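Long-range contacts in ribosomal protein L11 methyltransferase (PDB 3GRZ), which probably uses S-adenosyl-L-methionine to trimethylate lysines of ribosomal protein L11, the chain here being the C-terminal, cofactor-binding methyltransferase part of the enzyme: residues 11-16 against 26-31; 61-66 against 83-88; 161-166 against 185-190. One frame throughout, in Å; residues are numbered along the deposited sequence. Where two conformers were deposited one is given.

Contact 1 (11-16 against 26-31); sequences HLAIVP and KDQEII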
ATOM      1  N   HIS B  11       1.207   9.325  -1.515  1.00 34.72           N
ATOM      2  CA  HIS B  11       0.545   9.938  -2.652  1.00 38.32           C
ATOM      3  C   HIS B  11      -0.900  10.360  -2.397  1.00 40.24           C
ATOM      4  O   HIS B  11      -1.563  10.817  -3.318  1.00 44.50           O
ATOM      5  CB  HIS B  11       0.631   9.012  -3.866  1.00 41.53           C
ATOM      6  CG  HIS B  11       2.026   8.814  -4.367  1.00 42.10           C
ATOM      7  ND1 HIS B  11       2.744   7.662  -4.131  1.00 40.64           N
ATOM      8  CD2 HIS B  11       2.846   9.633  -5.071  1.00 38.29           C
ATOM      9  CE1 HIS B  11       3.940   7.772  -4.681  1.00 38.36           C
ATOM     10  NE2 HIS B  11       4.027   8.958  -5.256  1.00 40.82           N
ATOM     11  N   LEU B  12      -1.384  10.213  -1.164  1.00 34.47           N
ATOM     12  CA  LEU B  12      -2.751  10.605  -0.842  1.00 37.65           C
ATOM     13  C   LEU B  12      -2.926  11.152   0.570  1.00 38.85           C
ATOM     14  O   LEU B  12      -2.544  10.503   1.548  1.00 37.11           O
ATOM     15  CB  LEU B  12      -3.685   9.417  -1.006  1.00 40.58           C
ATOM     16  CG  LEU B  12      -4.883   9.696  -1.893  1.00 57.49           C
ATOM     17  CD1 LEU B  12      -4.649   9.061  -3.271  1.00 52.23           C
ATOM     18  CD2 LEU B  12      -6.121   9.146  -1.219  1.00 58.38           C
ATOM     19  N   ALA B  13      -3.515  12.346   0.661  1.00 32.23           N
ATOM     20  CA  ALA B  13      -3.996  12.888   1.915  1.00 32.46           C
ATOM     21  C   ALA B  13      -5.439  13.381   1.759  1.00 32.73           C
ATOM     22  O   ALA B  13      -5.882  13.743   0.655  1.00 34.05           O
ATOM     23  CB  ALA B  13      -3.056  14.016   2.433  1.00 33.73           C
ATOM     24  N   ILE B  14      -6.188  13.350   2.852  1.00 32.00           N
ATOM     25  CA  ILE B  14      -7.564  13.832   2.843  1.00 32.19           C
ATOM     26  C   ILE B  14      -7.622  15.084   3.703  1.00 38.32           C
ATOM     27  O   ILE B  14      -7.050  15.129   4.794  1.00 35.06           O
ATOM     28  CB  ILE B  14      -8.572  12.796   3.385  1.00 35.84           C
ATOM     29  CG1 ILE B  14      -8.508  11.487   2.605  1.00 37.49           C
ATOM     30  CG2 ILE B  14     -10.005  13.341   3.344  1.00 38.45           C
ATOM     31  CD1 ILE B  14      -9.323  10.386   3.272  1.00 46.63           C
ATOM     32  N   VAL B  15      -8.325  16.089   3.197  1.00 41.11           N
ATOM     33  CA  VAL B  15      -8.374  17.406   3.809  1.00 48.98           C
ATOM     34  C   VAL B  15      -9.834  17.885   3.834  1.00 50.05           C
ATOM     35  O   VAL B  15     -10.565  17.641   2.885  1.00 45.28           O
ATOM     36  CB  VAL B  15      -7.404  18.332   3.031  1.00 50.48           C
ATOM     37  CG1 VAL B  15      -7.979  19.681   2.699  1.00 53.54           C
ATOM     38  CG2 VAL B  15      -6.097  18.451   3.775  1.00 58.62           C
ATOM     39  N   PRO B  16     -10.280  18.511   4.947  1.00 51.51           N
ATOM     40  CA  PRO B  16     -11.633  19.087   4.966  1.00 50.79           C
ATOM     41  C   PRO B  16     -11.697  20.248   3.978  1.00 46.89           C
ATOM     42  O   PRO B  16     -10.692  20.929   3.792  1.00 46.70           O
ATOM     43  CB  PRO B  16     -11.780  19.598   6.402  1.00 52.35           C
ATOM     44  CG  PRO B  16     -10.710  18.879   7.184  1.00 54.45           C
ATOM     45  CD  PRO B  16      -9.583  18.721   6.227  1.00 51.85           C
ATOM     46  N   LYS B  26       4.842  17.970  -3.312  1.00 57.24           N
ATOM     47  CA  LYS B  26       3.993  18.658  -4.282  1.00 60.17           C
ATOM     48  C   LYS B  26       3.081  17.715  -5.077  1.00 59.66           C
ATOM     49  O   LYS B  26       1.983  18.108  -5.472  1.00 60.62           O
ATOM     50  CB  LYS B  26       4.844  19.529  -5.219  1.00 63.25           C
ATOM     51  CG  LYS B  26       4.925  21.002  -4.811  1.00 73.39           C
ATOM     52  CD  LYS B  26       5.671  21.218  -3.497  1.00 80.38           C
ATOM     53  CE  LYS B  26       5.054  22.359  -2.699  1.00 86.57           C
ATOM     54  NZ  LYS B  26       5.397  22.279  -1.247  1.00 85.14           N
ATOM     55  N   ASP B  27       3.526  16.475  -5.277  1.00 56.20           N
ATOM     56  CA  ASP B  27       2.747  15.465  -6.000  1.00 50.44           C
ATOM     57  C   ASP B  27       1.926  14.525  -5.103  1.00 50.99           C
ATOM     58  O   ASP B  27       1.341  13.550  -5.594  1.00 53.78           O
ATOM     59  CB  ASP B  27       3.655  14.652  -6.927  1.00 55.70           C
ATOM     60  CG  ASP B  27       4.728  13.884  -6.174  1.00 62.38           C
ATOM     61  OD1 ASP B  27       5.284  14.426  -5.187  1.00 53.62           O
ATOM     62  OD2 ASP B  27       5.015  12.732  -6.576  1.00 67.39           O
ATOM     63  N   GLN B  28       1.882  14.801  -3.798  1.00 45.53           N
ATOM     64  CA  GLN B  28       0.933  14.106  -2.924  1.00 43.30           C
ATOM     65  C   GLN B  28      -0.460  14.650  -3.219  1.00 44.73           C
ATOM     66  O   GLN B  28      -0.722  15.840  -3.031  1.00 43.46           O
ATOM     67  CB  GLN B  28       1.268  14.288  -1.442  1.00 40.74           C
ATOM     68  CG  GLN B  28       0.329  13.504  -0.518  1.00 28.49           C
ATOM     69  CD  GLN B  28       0.571  13.777   0.937  1.00 38.20           C
ATOM     70  OE1 GLN B  28       0.821  14.915   1.327  1.00 43.58           O
ATOM     71  NE2 GLN B  28       0.482  12.739   1.764  1.00 38.04           N
ATOM     72  N   GLU B  29      -1.332  13.776  -3.709  1.00 43.01           N
ATOM     73  CA  GLU B  29      -2.696  14.152  -4.069  1.00 42.81           C
ATOM     74  C   GLU B  29      -3.517  14.543  -2.831  1.00 41.75           C
ATOM     75  O   GLU B  29      -3.533  13.831  -1.817  1.00 36.60           O
ATOM     76  CB  GLU B  29      -3.368  13.000  -4.817  1.00 42.12           C
ATOM     77  CG  GLU B  29      -4.611  13.386  -5.569  1.00 56.65           C
ATOM     78  CD  GLU B  29      -4.326  14.128  -6.873  1.00 60.40           C
ATOM     79  OE1 GLU B  29      -4.923  15.208  -7.069  1.00 62.13           O
ATOM     80  OE2 GLU B  29      -3.515  13.633  -7.694  1.00 55.35           O
ATOM     81  N   ILE B  30      -4.182  15.692  -2.912  1.00 38.01           N
ATOM     82  CA  ILE B  30      -5.022  16.157  -1.811  1.00 37.81           C
ATOM     83  C   ILE B  30      -6.479  15.973  -2.198  1.00 39.56           C
ATOM     84  O   ILE B  30      -6.939  16.506  -3.217  1.00 40.47           O
ATOM     85  CB  ILE B  30      -4.730  17.634  -1.445  1.00 41.43           C
ATOM     86  CG1 ILE B  30      -3.242  17.843  -1.093  1.00 46.57           C
ATOM     87  CG2 ILE B  30      -5.635  18.115  -0.314  1.00 40.77           C
ATOM     88  CD1 ILE B  30      -2.648  16.875  -0.047  1.00 41.06           C
ATOM     89  N   ILE B  31      -7.199  15.178  -1.414  1.00 33.12           N
ATOM     90  CA  ILE B  31      -8.613  14.979  -1.680  1.00 34.59           C
ATOM     91  C   ILE B  31      -9.432  15.780  -0.670  1.00 35.68           C
ATOM     92  O   ILE B  31      -9.378  15.523   0.538  1.00 34.13           O
ATOM     93  CB  ILE B  31      -9.002  13.487  -1.693  1.00 35.94           C
ATOM     94  CG1 ILE B  31      -8.284  12.778  -2.846  1.00 38.42           C
ATOM     95  CG2 ILE B  31     -10.521  13.325  -1.813  1.00 31.18           C
ATOM     96  CD1 ILE B  31      -8.586  11.297  -2.932  1.00 40.56           C
TER

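Contact 2 (61-66 against 83-88); sequences PLTVAD and AKSVLA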
ATOM      1  N   PRO B  61      -4.368   2.152 -16.524  1.00 27.14           N
ATOM      2  CA  PRO B  61      -5.787   2.550 -16.398  1.00 28.56           C
ATOM      3  C   PRO B  61      -6.724   1.355 -16.395  1.00 30.82           C
ATOM      4  O   PRO B  61      -6.711   0.544 -17.320  1.00 33.19           O
ATOM      5  CB  PRO B  61      -6.020   3.422 -17.641  1.00 28.17           C
ATOM      6  CG  PRO B  61      -4.696   4.009 -17.901  1.00 26.06           C
ATOM      7  CD  PRO B  61      -3.743   2.848 -17.664  1.00 26.44           C
ATOM      8  N   LEU B  62      -7.510   1.250 -15.332  1.00 26.77           N
ATOM      9  CA  LEU B  62      -8.488   0.192 -15.173  1.00 28.42           C
ATOM     10  C   LEU B  62      -9.867   0.808 -15.083  1.00 31.72           C
ATOM     11  O   LEU B  62     -10.014   1.925 -14.583  1.00 25.77           O
ATOM     12  CB  LEU B  62      -8.213  -0.593 -13.881  1.00 27.42           C
ATOM     13  CG  LEU B  62      -6.836  -1.245 -13.684  1.00 26.10           C
ATOM     14  CD1 LEU B  62      -6.738  -1.844 -12.290  1.00 29.43           C
ATOM     15  CD2 LEU B  62      -6.533  -2.296 -14.757  1.00 29.43           C
ATOM     16  N   THR B  63     -10.876   0.076 -15.553  1.00 30.16           N
ATOM     17  CA  THR B  63     -12.259   0.477 -15.355  1.00 31.19           C
ATOM     18  C   THR B  63     -12.707   0.039 -13.952  1.00 32.80           C
ATOM     19  O   THR B  63     -12.445  -1.088 -13.525  1.00 28.71           O
ATOM     20  CB  THR B  63     -13.192  -0.103 -16.445  1.00 32.19           C
ATOM     21  OG1 THR B  63     -13.152  -1.535 -16.406  1.00 31.31           O
ATOM     22  CG2 THR B  63     -12.767   0.386 -17.834  1.00 28.69           C
ATOM     23  N   VAL B  64     -13.360   0.954 -13.233  1.00 29.33           N
ATOM     24  CA  VAL B  64     -13.611   0.786 -11.799  1.00 29.03           C
ATOM     25  C   VAL B  64     -15.095   0.903 -11.485  1.00 31.60           C
ATOM     26  O   VAL B  64     -15.770   1.781 -12.027  1.00 30.36           O
ATOM     27  CB  VAL B  64     -12.832   1.851 -10.949  1.00 25.06           C
ATOM     28  CG1 VAL B  64     -13.131   1.717  -9.453  1.00 27.69           C
ATOM     29  CG2 VAL B  64     -11.322   1.792 -11.204  1.00 31.31           C
ATOM     30  N   ALA B  65     -15.591   0.003 -10.629  1.00 28.55           N
ATOM     31  CA  ALA B  65     -16.852   0.203  -9.911  1.00 28.04           C
ATOM     32  C   ALA B  65     -16.538   0.316  -8.431  1.00 31.23           C
ATOM     33  O   ALA B  65     -15.890  -0.564  -7.870  1.00 30.70           O
ATOM     34  CB  ALA B  65     -17.840  -0.942 -10.150  1.00 26.60           C
ATOM     35  N   ASP B  66     -16.987   1.410  -7.817  1.00 31.63           N
ATOM     36  CA  ASP B  66     -16.879   1.624  -6.382  1.00 31.85           C
ATOM     37  C   ASP B  66     -18.260   1.423  -5.784  1.00 31.38           C
ATOM     38  O   ASP B  66     -19.156   2.253  -5.963  1.00 37.59           O
ATOM     39  CB  ASP B  66     -16.348   3.035  -6.089  1.00 29.85           C
ATOM     40  CG  ASP B  66     -16.267   3.351  -4.584  1.00 43.93           C
ATOM     41  OD1 ASP B  66     -16.256   2.409  -3.749  1.00 44.14           O
ATOM     42  OD2 ASP B  66     -16.214   4.557  -4.234  1.00 41.50           O
ATOM     43  N   ALA B  83      -7.717   5.964 -13.291  1.00 28.91           N
ATOM     44  CA  ALA B  83      -8.699   4.990 -13.776  1.00 31.28           C
ATOM     45  C   ALA B  83      -9.156   5.307 -15.198  1.00 36.05           C
ATOM     46  O   ALA B  83      -9.221   6.485 -15.579  1.00 33.00           O
ATOM     47  CB  ALA B  83      -9.888   4.920 -12.863  1.00 28.37           C
ATOM     48  N   LYS B  84      -9.458   4.250 -15.966  1.00 33.27           N
ATOM     49  CA  LYS B  84      -9.998   4.381 -17.322  0.50 35.37           C
ATOM     50  C   LYS B  84     -11.448   4.879 -17.283  1.00 34.86           C
ATOM     51  O   LYS B  84     -11.927   5.522 -18.217  1.00 29.13           O
ATOM     52  CB  LYS B  84      -9.914   3.038 -18.062  0.50 32.44           C
ATOM     53  CG  LYS B  84     -10.055   3.134 -19.579  0.50 34.47           C
ATOM     54  CD  LYS B  84     -10.207   1.764 -20.240  0.50 42.88           C
ATOM     55  CE  LYS B  84      -8.878   1.031 -20.354  0.50 52.80           C
ATOM     56  NZ  LYS B  84      -9.020  -0.319 -20.975  0.50 52.33           N
ATOM     57  N   SER B  85     -12.149   4.564 -16.200  1.00 33.77           N
ATOM     58  CA  SER B  85     -13.504   5.039 -15.974  1.00 33.48           C
ATOM     59  C   SER B  85     -13.863   4.693 -14.546  1.00 35.27           C
ATOM     60  O   SER B  85     -13.271   3.784 -13.959  1.00 31.05           O
ATOM     61  CB  SER B  85     -14.503   4.398 -16.942  1.00 34.19           C
ATOM     62  OG  SER B  85     -14.618   3.012 -16.697  1.00 34.14           O
ATOM     63  N   VAL B  86     -14.816   5.429 -13.981  1.00 31.50           N
ATOM     64  CA  VAL B  86     -15.291   5.180 -12.614  1.00 34.16           C
ATOM     65  C   VAL B  86     -16.811   5.253 -12.553  1.00 36.37           C
ATOM     66  O   VAL B  86     -17.413   6.259 -12.945  1.00 34.63           O
ATOM     67  CB  VAL B  86     -14.688   6.162 -11.553  1.00 35.72           C
ATOM     68  CG1 VAL B  86     -15.089   5.731 -10.149  1.00 30.88           C
ATOM     69  CG2 VAL B  86     -13.166   6.229 -11.635  1.00 32.05           C
ATOM     70  N   LEU B  87     -17.418   4.167 -12.086  1.00 34.68           N
ATOM     71  CA  LEU B  87     -18.812   4.169 -11.686  1.00 34.34           C
ATOM     72  C   LEU B  87     -18.854   4.043 -10.169  1.00 37.11           C
ATOM     73  O   LEU B  87     -18.211   3.162  -9.595  1.00 35.70           O
ATOM     74  CB  LEU B  87     -19.587   3.008 -12.323  1.00 30.97           C
ATOM     75  CG  LEU B  87     -21.024   2.814 -11.805  1.00 33.63           C
ATOM     76  CD1 LEU B  87     -21.940   4.005 -12.187  1.00 35.63           C
ATOM     77  CD2 LEU B  87     -21.601   1.511 -12.320  1.00 37.90           C
ATOM     78  N   ALA B  88     -19.594   4.938  -9.525  1.00 33.31           N
ATOM     79  CA  ALA B  88     -19.778   4.891  -8.083  1.00 33.66           C
ATOM     80  C   ALA B  88     -21.254   4.614  -7.786  1.00 33.98           C
ATOM     81  O   ALA B  88     -22.142   5.298  -8.329  1.00 32.56           O
ATOM     82  CB  ALA B  88     -19.322   6.209  -7.459  1.00 31.50           C
TER
HETATM   83  O   HOH W   1      -8.088  -1.811 -18.668  1.00 65.17           O
HETATM   84  O   HOH W   2     -16.275   2.260 -14.885  1.00 31.33           O

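Contact 3 (161-166 against 185-190); sequences DYLQLP and AGRWIG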
ATOM      1  N   ASP B 161     -14.600  -6.685   9.659  1.00 31.75           N
ATOM      2  CA  ASP B 161     -14.138  -6.994  11.024  1.00 34.01           C
ATOM      3  C   ASP B 161     -13.452  -8.369  11.041  1.00 31.83           C
ATOM      4  O   ASP B 161     -13.911  -9.275  10.361  1.00 34.33           O
ATOM      5  CB  ASP B 161     -15.309  -6.977  12.009  1.00 33.32           C
ATOM      6  CG  ASP B 161     -14.857  -7.190  13.432  1.00 41.52           C
ATOM      7  OD1 ASP B 161     -14.279  -6.250  14.011  1.00 47.78           O
ATOM      8  OD2 ASP B 161     -15.047  -8.306  13.957  1.00 47.00           O
ATOM      9  N   TYR B 162     -12.367  -8.523  11.805  1.00 34.94           N
ATOM     10  CA  TYR B 162     -11.564  -9.764  11.787  1.00 37.82           C
ATOM     11  C   TYR B 162     -12.338 -11.047  12.143  1.00 42.27           C
ATOM     12  O   TYR B 162     -12.020 -12.130  11.637  1.00 42.28           O
ATOM     13  CB  TYR B 162     -10.291  -9.632  12.650  1.00 37.18           C
ATOM     14  CG  TYR B 162     -10.515  -9.752  14.144  1.00 47.08           C
ATOM     15  CD1 TYR B 162     -10.179 -10.926  14.838  1.00 51.43           C
ATOM     16  CD2 TYR B 162     -11.060  -8.696  14.866  1.00 40.24           C
ATOM     17  CE1 TYR B 162     -10.385 -11.029  16.220  1.00 49.72           C
ATOM     18  CE2 TYR B 162     -11.276  -8.788  16.227  1.00 48.41           C
ATOM     19  CZ  TYR B 162     -10.939  -9.948  16.905  1.00 53.92           C
ATOM     20  OH  TYR B 162     -11.163  -9.999  18.266  1.00 50.86           O
ATOM     21  N   LEU B 163     -13.364 -10.910  12.981  1.00 38.66           N
ATOM     22  CA  LEU B 163     -14.244 -12.026  13.342  1.00 42.52           C
ATOM     23  C   LEU B 163     -15.113 -12.491  12.175  1.00 43.70           C
ATOM     24  O   LEU B 163     -15.546 -13.642  12.143  1.00 44.66           O
ATOM     25  CB  LEU B 163     -15.122 -11.654  14.539  1.00 43.58           C
ATOM     26  CG  LEU B 163     -14.408 -11.362  15.866  1.00 48.20           C
ATOM     27  CD1 LEU B 163     -15.364 -10.724  16.881  1.00 53.54           C
ATOM     28  CD2 LEU B 163     -13.754 -12.612  16.452  1.00 51.66           C
ATOM     29  N   GLN B 164     -15.349 -11.594  11.217  1.00 40.78           N
ATOM     30  CA  GLN B 164     -16.151 -11.894  10.035  1.00 39.16           C
ATOM     31  C   GLN B 164     -15.340 -12.518   8.901  1.00 37.75           C
ATOM     32  O   GLN B 164     -15.908 -12.997   7.917  1.00 35.72           O
ATOM     33  CB  GLN B 164     -16.818 -10.620   9.525  1.00 41.66           C
ATOM     34  CG  GLN B 164     -17.674  -9.896  10.550  1.00 50.08           C
ATOM     35  CD  GLN B 164     -19.166 -10.154  10.372  1.00 67.37           C
ATOM     36  OE1 GLN B 164     -19.595 -11.269  10.031  1.00 66.22           O
ATOM     37  NE2 GLN B 164     -19.970  -9.111  10.597  1.00 62.71           N
ATOM     38  N   LEU B 165     -14.018 -12.503   9.028  1.00 36.63           N
ATOM     39  CA  LEU B 165     -13.138 -12.997   7.956  1.00 38.65           C
ATOM     40  C   LEU B 165     -13.335 -14.465   7.481  1.00 38.20           C
ATOM     41  O   LEU B 165     -13.387 -14.692   6.273  1.00 41.89           O
ATOM     42  CB  LEU B 165     -11.657 -12.651   8.243  1.00 39.22           C
ATOM     43  CG  LEU B 165     -10.585 -12.990   7.196  1.00 37.63           C
ATOM     44  CD1 LEU B 165     -10.857 -12.347   5.820  1.00 34.85           C
ATOM     45  CD2 LEU B 165      -9.209 -12.619   7.722  1.00 42.69           C
ATOM     46  N   PRO B 166     -13.462 -15.452   8.408  1.00 40.82           N
ATOM     47  CA  PRO B 166     -13.808 -16.823   7.972  1.00 39.94           C
ATOM     48  C   PRO B 166     -15.010 -16.937   7.016  1.00 40.95           C
ATOM     49  O   PRO B 166     -14.897 -17.622   5.997  1.00 40.71           O
ATOM     50  CB  PRO B 166     -14.096 -17.541   9.296  1.00 43.46           C
ATOM     51  CG  PRO B 166     -13.195 -16.868  10.269  1.00 43.95           C
ATOM     52  CD  PRO B 166     -13.233 -15.406   9.870  1.00 34.92           C
ATOM     53  N   ALA B 185      -5.353  -3.890   9.998  1.00 30.33           N
ATOM     54  CA  ALA B 185      -5.026  -2.753  10.861  1.00 33.53           C
ATOM     55  C   ALA B 185      -6.071  -2.634  11.975  1.00 36.42           C
ATOM     56  O   ALA B 185      -7.253  -2.395  11.706  1.00 38.53           O
ATOM     57  CB  ALA B 185      -4.957  -1.450  10.048  1.00 32.43           C
ATOM     58  N   GLY B 186      -5.635  -2.806  13.220  1.00 38.94           N
ATOM     59  CA  GLY B 186      -6.553  -2.869  14.360  1.00 37.48           C
ATOM     60  C   GLY B 186      -7.415  -4.101  14.211  1.00 36.52           C
ATOM     61  O   GLY B 186      -6.899  -5.188  13.992  1.00 39.41           O
ATOM     62  N   ARG B 187      -8.732  -3.934  14.277  1.00 37.20           N
ATOM     63  CA  ARG B 187      -9.633  -5.071  14.071  1.00 38.84           C
ATOM     64  C   ARG B 187     -10.121  -5.207  12.627  1.00 32.05           C
ATOM     65  O   ARG B 187     -10.867  -6.132  12.298  1.00 37.02           O
ATOM     66  CB  ARG B 187     -10.786  -5.063  15.090  1.00 44.53           C
ATOM     67  CG  ARG B 187     -11.825  -3.929  15.007  1.00 51.08           C
ATOM     68  CD  ARG B 187     -12.857  -4.082  16.169  1.00 54.42           C
ATOM     69  NE  ARG B 187     -13.505  -5.406  16.150  1.00 54.46           N
ATOM     70  CZ  ARG B 187     -13.899  -6.105  17.216  1.00 55.95           C
ATOM     71  NH1 ARG B 187     -13.729  -5.638  18.451  1.00 53.05           N
ATOM     72  NH2 ARG B 187     -14.473  -7.293  17.039  1.00 52.03           N
ATOM     73  N   TRP B 188      -9.661  -4.301  11.765  1.00 30.14           N
ATOM     74  CA  TRP B 188     -10.154  -4.205  10.384  1.00 31.35           C
ATOM     75  C   TRP B 188      -9.288  -4.933   9.381  1.00 32.57           C
ATOM     76  O   TRP B 188      -8.071  -4.905   9.476  1.00 29.80           O
ATOM     77  CB  TRP B 188     -10.285  -2.737   9.958  1.00 34.81           C
ATOM     78  CG  TRP B 188     -11.229  -1.995  10.814  1.00 33.27           C
ATOM     79  CD1 TRP B 188     -10.918  -1.033  11.740  1.00 37.25           C
ATOM     80  CD2 TRP B 188     -12.644  -2.179  10.877  1.00 35.56           C
ATOM     81  NE1 TRP B 188     -12.059  -0.595  12.358  1.00 37.12           N
ATOM     82  CE2 TRP B 188     -13.135  -1.278  11.847  1.00 44.97           C
ATOM     83  CE3 TRP B 188     -13.552  -3.010  10.195  1.00 32.33           C
ATOM     84  CZ2 TRP B 188     -14.495  -1.179  12.155  1.00 46.24           C
ATOM     85  CZ3 TRP B 188     -14.907  -2.910  10.503  1.00 39.63           C
ATOM     86  CH2 TRP B 188     -15.363  -2.003  11.476  1.00 43.35           C
ATOM     87  N   ILE B 189      -9.941  -5.548   8.407  1.00 31.21           N
ATOM     88  CA  ILE B 189      -9.296  -6.328   7.369  1.00 29.72           C
ATOM     89  C   ILE B 189      -9.576  -5.716   6.010  1.00 30.37           C
ATOM     90  O   ILE B 189     -10.708  -5.296   5.729  1.00 29.64           O
ATOM     91  CB  ILE B 189      -9.832  -7.802   7.366  1.00 33.28           C
ATOM     92  CG1 ILE B 189      -9.753  -8.436   8.763  1.00 35.62           C
ATOM     93  CG2 ILE B 189      -9.133  -8.657   6.321  1.00 28.96           C
ATOM     94  CD1 ILE B 189      -8.404  -8.911   9.177  1.00 43.67           C
ATOM     95  N   GLY B 190      -8.543  -5.668   5.168  1.00 27.85           N
ATOM     96  CA  GLY B 190      -8.692  -5.357   3.748  1.00 25.62           C
ATOM     97  C   GLY B 190      -8.164  -6.507   2.912  1.00 32.39           C
ATOM     98  O   GLY B 190      -7.190  -7.155   3.287  1.00 29.74           O
TER

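Contact 1 (11-16 against 26-31)
L12 and I31 meet on one face of a strand pair, crossing at a slant so that L12 CD2 lies 3.7 Å from I31 CD1. With chi2 extended (179°), the delta methyl of I31 is carried out to the leucine, and the same isoleucine also packs on I73 and A77 of helix 73-80, an apolar setting that suits a long branched chain. E29, on that face too, turns its carboxylate away to a salt bridge with K80. The other face carries A13 and I30. Here I30 divides its branches: CD1 sits 3.8 Å from A13 CB, while CG2 lies 3.8 Å from V15 CB.

The two backbones run parallel, and strand 12-16 is the middle member of a small mixed sheet, with 6-9 on one side and 29-33 on the other. In the staggered pattern of parallel strands, A13 is gripped twice: its N donates to E29 O at 2.9 Å, and its O accepts from I31 N at 2.8 Å.

Q28 lies across the central strand, its CG anti to the backbone N (chi1 -177°) and the chain straight beyond. CG passes 3.8 Å from L12 N, and NE2 comes 3.8 Å from A13 CB, whose small methyl leaves room for the amide; NE2 then donates to S9 O. With an alanine here, S9 O would probably lose this amide donor and a gap would open beside A13.

At the end of the pair the H11 ring stands almost square to the D27 carboxylate, the planes 83° apart, without bonding to it. D27 pairs instead with R10, while H11 ND1 bonds E55 of the second subunit and its ring stacks on H11 of that subunit.

Contact 2 (61-66 against 83-88)
V64 and A83 make the snug side of this contact: CG2 of the valine lies 3.8 Å from A83 CB, and the small alanine lets the branched chain settle beside it. M58 touches both. V86 extends the apolar surface more distantly, its CG2 4.4 Å from V64 CB. Helix 73-80 covers this face, with A75 touching V86, A88 and D66.

Strands 63-67 and 85-90 lie side by side and parallel, joined through that helix as a beta-alpha-beta unit, the opening unit of the Rossmann-like methyltransferase fold. V64 is held at both ends, its N by S85 O and its O by L87 N at 2.9 Å, and D66 N continues the pattern with L87 O. D66 stands where the first strand runs into the glycine-containing loop of G68, a predicted cofactor residue. A chi1 of 177° turns its carboxylate away from the backbone N, and OD2 is hydrogen-bonded to T69 OG1.

At its T63-S85 end the opposite face is looser and wetter; farther along, F126 packs on A65 and L87. T63 CG2 and S85 OG approach to 3.4 Å, but the threonine hydroxyl is engaged by D127 N. A water bonds both S85 OG, at 2.6 Å, and V64 O, at 2.9 Å. The K84 chain runs alongside T63; it is modelled in two conformers, so the link from NZ through another water to P61 O is tentative.

Contact 3 (161-166 against 185-190)
R187 meets D161 at the edge of its guanidinium and Y162 at one face. CB, 3.7 Å from Y162 CD2, starts the chain against the tyrosine ring. CG is set between the backbone N and the carbonyl carbon (chi1 67°), which brings it loosely above the rim of one face of the W188 ring and 3.5 Å from D161 OD1. CD passes the same oxygen, and a bend at chi3 swings the guanidinium alongside the carboxylate. NE donates to D161 OD1, though the modelled 2.4 Å is too short to be taken literally. CZ lies near Y162 CE2, which sits over one guanidinium face, off-centre. NH2, one of two terminal nitrogens, gives D161 OD2 a 3.3 Å bond that is nearly straight (174°) and comes on the syn side; L163 CD1 touches its edge.

Carboxylate and guanidinium are almost coplanar, 23° apart, as suits a salt bridge. D161 OD2 also accepts from L163 N, met from above the carboxylate plane, and so closes an Asx turn at the start of the bend toward helix 165-174. An aspartate suits both tasks, being short enough to reach the backbone N two residues on while still facing the arginine. Y162 N donates to R187 O at 2.9 Å. I189 CD1 lies 4.0 Å from Y162 CB and also packs on L165 CD2.

G186, with its positive phi, takes the second position of the type II' turn that links strands 177-185 and 188-195. The contact thus ties this hairpin to the end of strand 153-161, with W188 resting on Q45 and T46 of helix 44-57.

In the fold
The three contacts follow one another along the chain without interleaving. Contact 1 belongs to the small three-stranded sheet near the N-terminus, while contacts 2 and 3 share the seven-stranded mixed sheet of the methyltransferase fold and lie on opposite sides of the chain's centre, their own centres about 26 Å apart. From contact 1 the centres of contacts 2 and 3 are about 20 and 27 Å away, and none touch. Helix 73-80 packs against both contacts 1 and 2, linking the two sheets. Between side chains, I14 of contact 1 is about 4 Å from T47 and D66 of contact 2 about 6 Å from N132, both predicted cofactor residues, so these contacts probably border the cofactor site.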